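Extracellular solute-binding protein, family 1 (Bifidobacterium longum subsp. infantis ATCC 15697, PDB 3OMB) probably captures an extracellular solute, perhaps a carbohydrate, for an ABC importer as its substrate-binding lipoprotein, and also binds a magnesium ion. Local coordinates at residues Q52-A56 / E73-V77; V106-Q110 / D144-Y150. All blocks are in the same frame, centred on the assembly; numbering follows the deposited sequence.

Both segments of interaction 1 precede both segments of interaction 2 in the sequence; the centres lie 28 Å apart and the nearest atoms about 13 Å apart. Interaction 1 sets the loop between strand 41-48 and helix 59-68 against strand 71-78, an outermost strand of the mixed sheet that also holds 41-48, 98-100 and 352-356. Interaction 2 joins the short helix 106-110, which follows strand 98-100 of that same sheet, to the loop between helix 136-142 and strand 152-155. Both are surface contacts, centred 24 and 22 Å from the middle of the chain and away from the magnesium site: the first packs a loop on the sheet's outermost strand, the second joins a helix and a loop that come later in the chain.

Interaction 1. Residues Q52-A56 / E73-V77; sequences QEKMA and EWQEV
Apolar contact between Met55, present as selenomethionine, and the indole of Trp74 joins residues 52-56 to strand residues 73-77. The methyl CE sits over the six-membered ring, 3.7 Å from its centroid and only 10° off the ring normal, which defines a CH-pi contact. Bends at chi2 and chi3 fold the chain back over the indole, while CB lies 3.6 Å from Trp74 CG over the same face. SE stands higher, 4.8 Å from that centroid, as a Met-aromatic contact.

In the fold, this is a beta-alpha-beta crossover: parallel strands 41-48 and 71-78 are linked through helix 59-68, whose Ala61 touches both Met55 and Trp74.

The polar contacts centre on the Glu76 carboxylate. Met55 N donates to Glu76 OE1 at 3.1 Å with an N-H...O angle of 162°, approaching from above the carboxylate plane, 51° out of it. OE1 also forms a salt bridge with Lys48, so a backbone amide and an ammonium group share this oxygen. A water accepts from Ala56 N at 2.7 Å; its link to Glu76 OE2 is doubtful, the approach being implausibly short. Alongside these bonds, Met55 CG packs 3.4 Å from Glu76 CD.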
ATOM      1  N   GLN A  52      18.037   3.704  -5.211  1.00 29.83           N
ATOM      2  CA  GLN A  52      18.180   3.274  -6.585  1.00 29.48           C
ATOM      3  C   GLN A  52      19.343   3.922  -7.334  1.00 30.11           C
ATOM      4  O   GLN A  52      19.675   5.095  -7.160  1.00 29.38           O
ATOM      5  CB  GLN A  52      16.863   3.467  -7.351  1.00 28.60           C
ATOM      6  CG  GLN A  52      15.781   2.517  -6.873  1.00 27.07           C
ATOM      7  CD  GLN A  52      14.394   2.954  -7.269  1.00 26.47           C
ATOM      8  OE1 GLN A  52      14.209   3.965  -7.951  1.00 27.48           O
ATOM      9  NE2 GLN A  52      13.400   2.185  -6.856  1.00 25.60           N
ATOM     10  N   GLU A  53      19.962   3.103  -8.165  1.00 30.97           N
ATOM     11  CA  GLU A  53      20.933   3.523  -9.160  1.00 32.00           C
ATOM     12  C   GLU A  53      20.331   4.582 -10.116  1.00 31.07           C
ATOM     13  O   GLU A  53      19.106   4.647 -10.313  1.00 30.96           O
ATOM     14  CB  GLU A  53      21.339   2.223  -9.868  1.00 33.02           C
ATOM     15  CG  GLU A  53      21.905   2.243 -11.264  1.00 38.12           C
ATOM     16  CD  GLU A  53      22.644   0.927 -11.574  1.00 44.46           C
ATOM     17  OE1 GLU A  53      22.079   0.038 -12.270  1.00 47.34           O
ATOM     18  OE2 GLU A  53      23.792   0.769 -11.080  1.00 48.36           O
ATOM     19  N   LYS A  54      21.182   5.430 -10.680  1.00 30.67           N
ATOM     20  CA  LYS A  54      20.734   6.415 -11.682  1.00 30.49           C
ATOM     21  C   LYS A  54      20.311   5.699 -12.967  1.00 29.02           C
ATOM     22  O   LYS A  54      20.889   4.658 -13.314  1.00 28.43           O
ATOM     23  CB  LYS A  54      21.821   7.455 -11.993  1.00 31.03           C
ATOM     24  CG  LYS A  54      22.214   8.329 -10.809  1.00 35.05           C
ATOM     25  CD  LYS A  54      23.083   9.527 -11.261  1.00 40.92           C
ATOM     26  CE  LYS A  54      23.394  10.516 -10.102  1.00 44.36           C
ATOM     27  NZ  LYS A  54      24.466  10.012  -9.165  1.00 45.85           N
HETATM   28  N   MSE A  55      19.307   6.261 -13.647  1.00 28.01           N
HETATM   29  CA  MSE A  55      18.780   5.729 -14.916  1.00 27.80           C
HETATM   30  C   MSE A  55      19.899   5.530 -15.923  1.00 27.46           C
HETATM   31  O   MSE A  55      19.940   4.528 -16.633  1.00 26.80           O
HETATM   32  CB  MSE A  55      17.735   6.674 -15.551  1.00 28.16           C
HETATM   33  CG  MSE A  55      16.486   6.977 -14.722  1.00 28.77           C
HETATM   34 SE   MSE A  55      15.604   5.388 -14.021  0.75 33.14          SE
HETATM   35  CE  MSE A  55      15.325   4.430 -15.691  1.00 29.39           C
ATOM     36  N   ALA A  56      20.820   6.483 -15.968  1.00 28.32           N
ATOM     37  CA  ALA A  56      21.946   6.401 -16.892  1.00 29.43           C
ATOM     38  C   ALA A  56      22.799   5.127 -16.717  1.00 29.62           C
ATOM     39  O   ALA A  56      23.414   4.684 -17.673  1.00 30.17           O
ATOM     40  CB  ALA A  56      22.815   7.675 -16.814  1.00 29.23           C
ATOM     41  N   GLU A  73      15.679  11.575 -22.537  1.00 31.83           N
ATOM     42  CA  GLU A  73      16.264  12.496 -21.548  1.00 32.46           C
ATOM     43  C   GLU A  73      15.524  12.256 -20.232  1.00 31.70           C
ATOM     44  O   GLU A  73      14.356  12.655 -20.096  1.00 31.79           O
ATOM     45  CB  GLU A  73      16.144  13.977 -21.992  1.00 32.86           C
ATOM     46  CG  GLU A  73      17.029  14.356 -23.218  1.00 37.05           C
ATOM     47  CD  GLU A  73      17.024  15.874 -23.606  1.00 41.80           C
ATOM     48  OE1 GLU A  73      16.234  16.684 -23.046  1.00 42.85           O
ATOM     49  OE2 GLU A  73      17.835  16.258 -24.494  1.00 45.13           O
ATOM     50  N   TRP A  74      16.182  11.587 -19.286  1.00 30.77           N
ATOM     51  CA  TRP A  74      15.557  11.213 -18.006  1.00 30.26           C
ATOM     52  C   TRP A  74      15.537  12.384 -17.050  1.00 31.06           C
ATOM     53  O   TRP A  74      16.533  13.077 -16.876  1.00 30.55           O
ATOM     54  CB  TRP A  74      16.292  10.038 -17.341  1.00 29.74           C
ATOM     55  CG  TRP A  74      16.226   8.749 -18.129  1.00 27.92           C
ATOM     56  CD1 TRP A  74      17.195   8.239 -18.975  1.00 27.25           C
ATOM     57  CD2 TRP A  74      15.129   7.819 -18.166  1.00 25.74           C
ATOM     58  NE1 TRP A  74      16.759   7.030 -19.509  1.00 26.81           N
ATOM     59  CE2 TRP A  74      15.496   6.762 -19.032  1.00 25.56           C
ATOM     60  CE3 TRP A  74      13.873   7.769 -17.532  1.00 25.67           C
ATOM     61  CZ2 TRP A  74      14.647   5.669 -19.286  1.00 26.30           C
ATOM     62  CZ3 TRP A  74      13.019   6.674 -17.793  1.00 23.84           C
ATOM     63  CH2 TRP A  74      13.411   5.649 -18.659  1.00 24.80           C
ATOM     64  N   GLN A  75      14.407  12.599 -16.397  1.00 31.57           N
ATOM     65  CA  GLN A  75      14.386  13.573 -15.329  1.00 32.85           C
ATOM     66  C   GLN A  75      14.027  12.836 -14.042  1.00 32.94           C
ATOM     67  O   GLN A  75      12.868  12.552 -13.799  1.00 32.96           O
ATOM     68  CB  GLN A  75      13.393  14.690 -15.661  1.00 33.15           C
ATOM     69  CG  GLN A  75      13.510  15.908 -14.781  1.00 34.33           C
ATOM     70  CD  GLN A  75      12.215  16.727 -14.739  1.00 36.75           C
ATOM     71  OE1 GLN A  75      11.940  17.386 -13.739  1.00 37.58           O
ATOM     72  NE2 GLN A  75      11.417  16.682 -15.819  1.00 36.62           N
ATOM     73  N   GLU A  76      15.031  12.524 -13.230  1.00 33.82           N
ATOM     74  CA  GLU A  76      14.836  11.671 -12.062  1.00 34.84           C
ATOM     75  C   GLU A  76      14.504  12.483 -10.838  1.00 35.17           C
ATOM     76  O   GLU A  76      15.220  13.419 -10.523  1.00 35.20           O
ATOM     77  CB  GLU A  76      16.091  10.860 -11.779  1.00 35.54           C
ATOM     78  CG  GLU A  76      16.566  10.079 -12.986  1.00 37.71           C
ATOM     79  CD  GLU A  76      17.914   9.423 -12.754  1.00 39.27           C
ATOM     80  OE1 GLU A  76      17.983   8.452 -11.976  1.00 41.08           O
ATOM     81  OE2 GLU A  76      18.899   9.871 -13.359  1.00 39.89           O
ATOM     82  N   VAL A  77      13.428  12.118 -10.149  1.00 35.07           N
ATOM     83  CA  VAL A  77      13.034  12.818  -8.933  1.00 35.66           C
ATOM     84  C   VAL A  77      12.723  11.815  -7.825  1.00 36.44           C
ATOM     85  O   VAL A  77      12.043  10.833  -8.069  1.00 36.19           O
ATOM     86  CB  VAL A  77      11.810  13.780  -9.164  1.00 35.30           C
ATOM     87  CG1 VAL A  77      12.202  14.989 -10.024  1.00 34.89           C
ATOM     88  CG2 VAL A  77      10.592  13.028  -9.755  1.00 33.98           C
TER
HETATM   89  O   HOH W   1      20.630   8.921 -14.764  1.00 30.24           O

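Interaction 2. Residues V106-Q110 / D144-Y150; sequences VEAYQ and DSKGRIY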
ATOM      1  N   VAL A 106      -6.856  13.034 -11.974  1.00 33.90           N
ATOM      2  CA  VAL A 106      -7.617  14.217 -11.588  1.00 34.11           C
ATOM      3  C   VAL A 106      -6.902  15.501 -12.030  1.00 34.39           C
ATOM      4  O   VAL A 106      -7.545  16.527 -12.271  1.00 34.67           O
ATOM      5  CB  VAL A 106      -7.883  14.258 -10.058  1.00 34.05           C
ATOM      6  CG1 VAL A 106      -6.593  14.597  -9.288  1.00 32.88           C
ATOM      7  CG2 VAL A 106      -9.019  15.243  -9.723  1.00 33.28           C
ATOM      8  N   GLU A 107      -5.579  15.435 -12.145  1.00 34.19           N
ATOM      9  CA  GLU A 107      -4.789  16.579 -12.591  1.00 34.99           C
ATOM     10  C   GLU A 107      -5.002  16.962 -14.049  1.00 34.16           C
ATOM     11  O   GLU A 107      -4.894  18.129 -14.413  1.00 33.27           O
ATOM     12  CB  GLU A 107      -3.321  16.357 -12.288  1.00 35.42           C
ATOM     13  CG  GLU A 107      -2.999  16.894 -10.908  1.00 40.50           C
ATOM     14  CD  GLU A 107      -2.305  15.899 -10.024  1.00 45.12           C
ATOM     15  OE1 GLU A 107      -1.886  14.821 -10.516  1.00 47.65           O
ATOM     16  OE2 GLU A 107      -2.188  16.201  -8.816  1.00 48.06           O
ATOM     17  N   ALA A 108      -5.341  15.971 -14.864  1.00 33.41           N
ATOM     18  CA  ALA A 108      -5.764  16.224 -16.228  1.00 34.08           C
ATOM     19  C   ALA A 108      -7.051  17.049 -16.293  1.00 34.88           C
ATOM     20  O   ALA A 108      -7.280  17.765 -17.286  1.00 35.33           O
ATOM     21  CB  ALA A 108      -5.925  14.938 -16.973  1.00 33.62           C
ATOM     22  N   TYR A 109      -7.872  16.953 -15.245  1.00 35.41           N
ATOM     23  CA  TYR A 109      -9.090  17.757 -15.120  1.00 36.41           C
ATOM     24  C   TYR A 109      -8.837  19.105 -14.450  1.00 36.89           C
ATOM     25  O   TYR A 109      -9.493  20.098 -14.773  1.00 36.60           O
ATOM     26  CB  TYR A 109     -10.194  16.971 -14.400  1.00 36.65           C
ATOM     27  CG  TYR A 109     -10.761  15.849 -15.253  1.00 37.43           C
ATOM     28  CD1 TYR A 109     -11.689  16.123 -16.270  1.00 38.92           C
ATOM     29  CD2 TYR A 109     -10.361  14.522 -15.062  1.00 36.38           C
ATOM     30  CE1 TYR A 109     -12.209  15.101 -17.060  1.00 37.77           C
ATOM     31  CE2 TYR A 109     -10.870  13.500 -15.843  1.00 35.30           C
ATOM     32  CZ  TYR A 109     -11.796  13.793 -16.842  1.00 36.70           C
ATOM     33  OH  TYR A 109     -12.309  12.789 -17.636  1.00 36.37           O
ATOM     34  N   GLN A 110      -7.871  19.143 -13.536  1.00 37.13           N
ATOM     35  CA  GLN A 110      -7.470  20.401 -12.918  1.00 38.39           C
ATOM     36  C   GLN A 110      -6.732  21.320 -13.901  1.00 38.39           C
ATOM     37  O   GLN A 110      -6.849  22.527 -13.813  1.00 38.51           O
ATOM     38  CB  GLN A 110      -6.635  20.156 -11.664  1.00 38.51           C
ATOM     39  CG  GLN A 110      -7.486  19.924 -10.419  1.00 41.48           C
ATOM     40  CD  GLN A 110      -6.665  19.526  -9.203  1.00 44.03           C
ATOM     41  OE1 GLN A 110      -5.687  18.776  -9.308  1.00 44.55           O
ATOM     42  NE2 GLN A 110      -7.065  20.032  -8.032  1.00 45.22           N
ATOM     43  N   ASP A 144     -11.644   6.634 -16.063  1.00 28.38           N
ATOM     44  CA  ASP A 144     -12.587   7.361 -15.240  1.00 29.59           C
ATOM     45  C   ASP A 144     -14.021   7.133 -15.722  1.00 30.26           C
ATOM     46  O   ASP A 144     -14.276   6.387 -16.680  1.00 30.07           O
ATOM     47  CB  ASP A 144     -12.233   8.851 -15.137  1.00 29.79           C
ATOM     48  CG  ASP A 144     -12.273   9.567 -16.483  1.00 30.82           C
ATOM     49  OD1 ASP A 144     -13.053   9.167 -17.381  1.00 31.92           O
ATOM     50  OD2 ASP A 144     -11.529  10.556 -16.635  1.00 31.68           O
ATOM     51  N   SER A 145     -14.951   7.779 -15.043  1.00 31.08           N
ATOM     52  CA  SER A 145     -16.358   7.595 -15.320  1.00 32.64           C
ATOM     53  C   SER A 145     -16.758   8.227 -16.655  1.00 33.32           C
ATOM     54  O   SER A 145     -17.849   7.973 -17.141  1.00 34.40           O
ATOM     55  CB  SER A 145     -17.204   8.183 -14.186  1.00 32.70           C
ATOM     56  OG  SER A 145     -16.976   9.583 -14.086  1.00 33.55           O
ATOM     57  N   LYS A 146     -15.896   9.071 -17.221  1.00 33.49           N
ATOM     58  CA  LYS A 146     -16.169   9.671 -18.520  1.00 34.14           C
ATOM     59  C   LYS A 146     -15.547   8.801 -19.609  1.00 33.37           C
ATOM     60  O   LYS A 146     -15.582   9.168 -20.780  1.00 33.72           O
ATOM     61  CB  LYS A 146     -15.612  11.098 -18.611  1.00 34.66           C
ATOM     62  CG  LYS A 146     -15.915  11.994 -17.426  1.00 37.18           C
ATOM     63  CD  LYS A 146     -17.156  12.783 -17.689  1.00 42.01           C
ATOM     64  CE  LYS A 146     -17.446  13.781 -16.586  1.00 44.25           C
ATOM     65  NZ  LYS A 146     -18.687  14.519 -16.995  1.00 46.64           N
ATOM     66  N   GLY A 147     -14.982   7.657 -19.212  1.00 32.26           N
ATOM     67  CA  GLY A 147     -14.277   6.741 -20.122  1.00 30.77           C
ATOM     68  C   GLY A 147     -12.912   7.216 -20.594  1.00 30.20           C
ATOM     69  O   GLY A 147     -12.324   6.626 -21.518  1.00 30.33           O
ATOM     70  N   ARG A 148     -12.375   8.269 -19.984  1.00 29.04           N
ATOM     71  CA  ARG A 148     -11.044   8.729 -20.407  1.00 28.91           C
ATOM     72  C   ARG A 148      -9.919   7.996 -19.660  1.00 27.78           C
ATOM     73  O   ARG A 148     -10.119   7.492 -18.551  1.00 27.06           O
ATOM     74  CB  ARG A 148     -10.899  10.248 -20.272  1.00 28.87           C
ATOM     75  CG  ARG A 148     -11.959  11.022 -21.033  1.00 31.91           C
ATOM     76  CD  ARG A 148     -11.641  12.499 -20.997  1.00 36.00           C
ATOM     77  NE  ARG A 148     -12.593  13.289 -21.772  1.00 38.89           N
ATOM     78  CZ  ARG A 148     -13.640  13.928 -21.257  1.00 39.92           C
ATOM     79  NH1 ARG A 148     -13.910  13.872 -19.955  1.00 40.89           N
ATOM     80  NH2 ARG A 148     -14.430  14.616 -22.053  1.00 40.41           N
ATOM     81  N   ILE A 149      -8.744   7.935 -20.276  1.00 27.28           N
ATOM     82  CA  ILE A 149      -7.595   7.305 -19.622  1.00 26.81           C
ATOM     83  C   ILE A 149      -6.467   8.311 -19.590  1.00 26.62           C
ATOM     84  O   ILE A 149      -5.811   8.562 -20.606  1.00 27.15           O
ATOM     85  CB  ILE A 149      -7.138   6.048 -20.356  1.00 26.65           C
ATOM     86  CG1 ILE A 149      -8.248   5.000 -20.404  1.00 26.09           C
ATOM     87  CG2 ILE A 149      -5.863   5.461 -19.691  1.00 26.95           C
ATOM     88  CD1 ILE A 149      -7.883   3.763 -21.292  1.00 26.68           C
ATOM     89  N   TYR A 150      -6.267   8.922 -18.433  1.00 26.01           N
ATOM     90  CA  TYR A 150      -5.243   9.939 -18.301  1.00 25.08           C
ATOM     91  C   TYR A 150      -4.003   9.398 -17.605  1.00 24.53           C
ATOM     92  O   TYR A 150      -2.907   9.917 -17.796  1.00 24.39           O
ATOM     93  CB  TYR A 150      -5.796  11.142 -17.550  1.00 25.32           C
ATOM     94  CG  TYR A 150      -6.668  12.022 -18.415  1.00 26.29           C
ATOM     95  CD1 TYR A 150      -6.196  12.511 -19.641  1.00 26.20           C
ATOM     96  CD2 TYR A 150      -7.952  12.386 -18.006  1.00 26.85           C
ATOM     97  CE1 TYR A 150      -6.970  13.325 -20.429  1.00 27.87           C
ATOM     98  CE2 TYR A 150      -8.742  13.218 -18.796  1.00 26.89           C
ATOM     99  CZ  TYR A 150      -8.239  13.673 -20.004  1.00 27.22           C
ATOM    100  OH  TYR A 150      -9.000  14.470 -20.811  1.00 28.32           O
TER
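Two tyrosine rings, Tyr109 and Tyr150, meet in an offset edge-to-face pair: the edge of Tyr150 is directed toward the face of Tyr109, with centroids 5.3 Å apart and planes at 85°. One face of Tyr150 carries the methyl of Ala108, whose CB lies 3.4 Å from the ring centroid in a CH-pi contact, displaced toward the rim near CG. At the phenol edge of Tyr109, Asp144 OD2 and Arg148 NH1 both lie in the ring plane.

With CG anti to its own carbonyl carbon (chi1 -71°), Tyr109 extends from helix 106-110 so that its hydroxyl reaches the loop. Tyr109 OH donates to Asp144 OD2 at 2.6 Å, coming from above the carboxylate plane, and accepts from Arg148 NH1 at 3.0 Å with an N-H...O angle of 159°. The bonded OH lies in the guanidinium plane.

Behind this first shell, Asp144 OD1 accepts two backbone N-H groups of its own loop, which forms a type I turn over residues 144-147. Lys146 N, 2.8 Å from Asp144 OD1, completes an Asx turn; Arg148 N reaches the same oxygen from the opposite face of the carboxylate. Tyr109 also touches Pro473 of helix 473-486, and Asp144 touches Tyr533 of helix 519-534, placing the contact beside these C-terminal helices.

A phenylalanine in place of Tyr109 would probably leave Asp144 OD2 and Arg148 NH1 without the hydroxyl that joins them. The hydroxyl thus bridges a carboxylate and a guanidinium, and their opposite charges would probably polarise it in the direction of the donor and acceptor roles it takes.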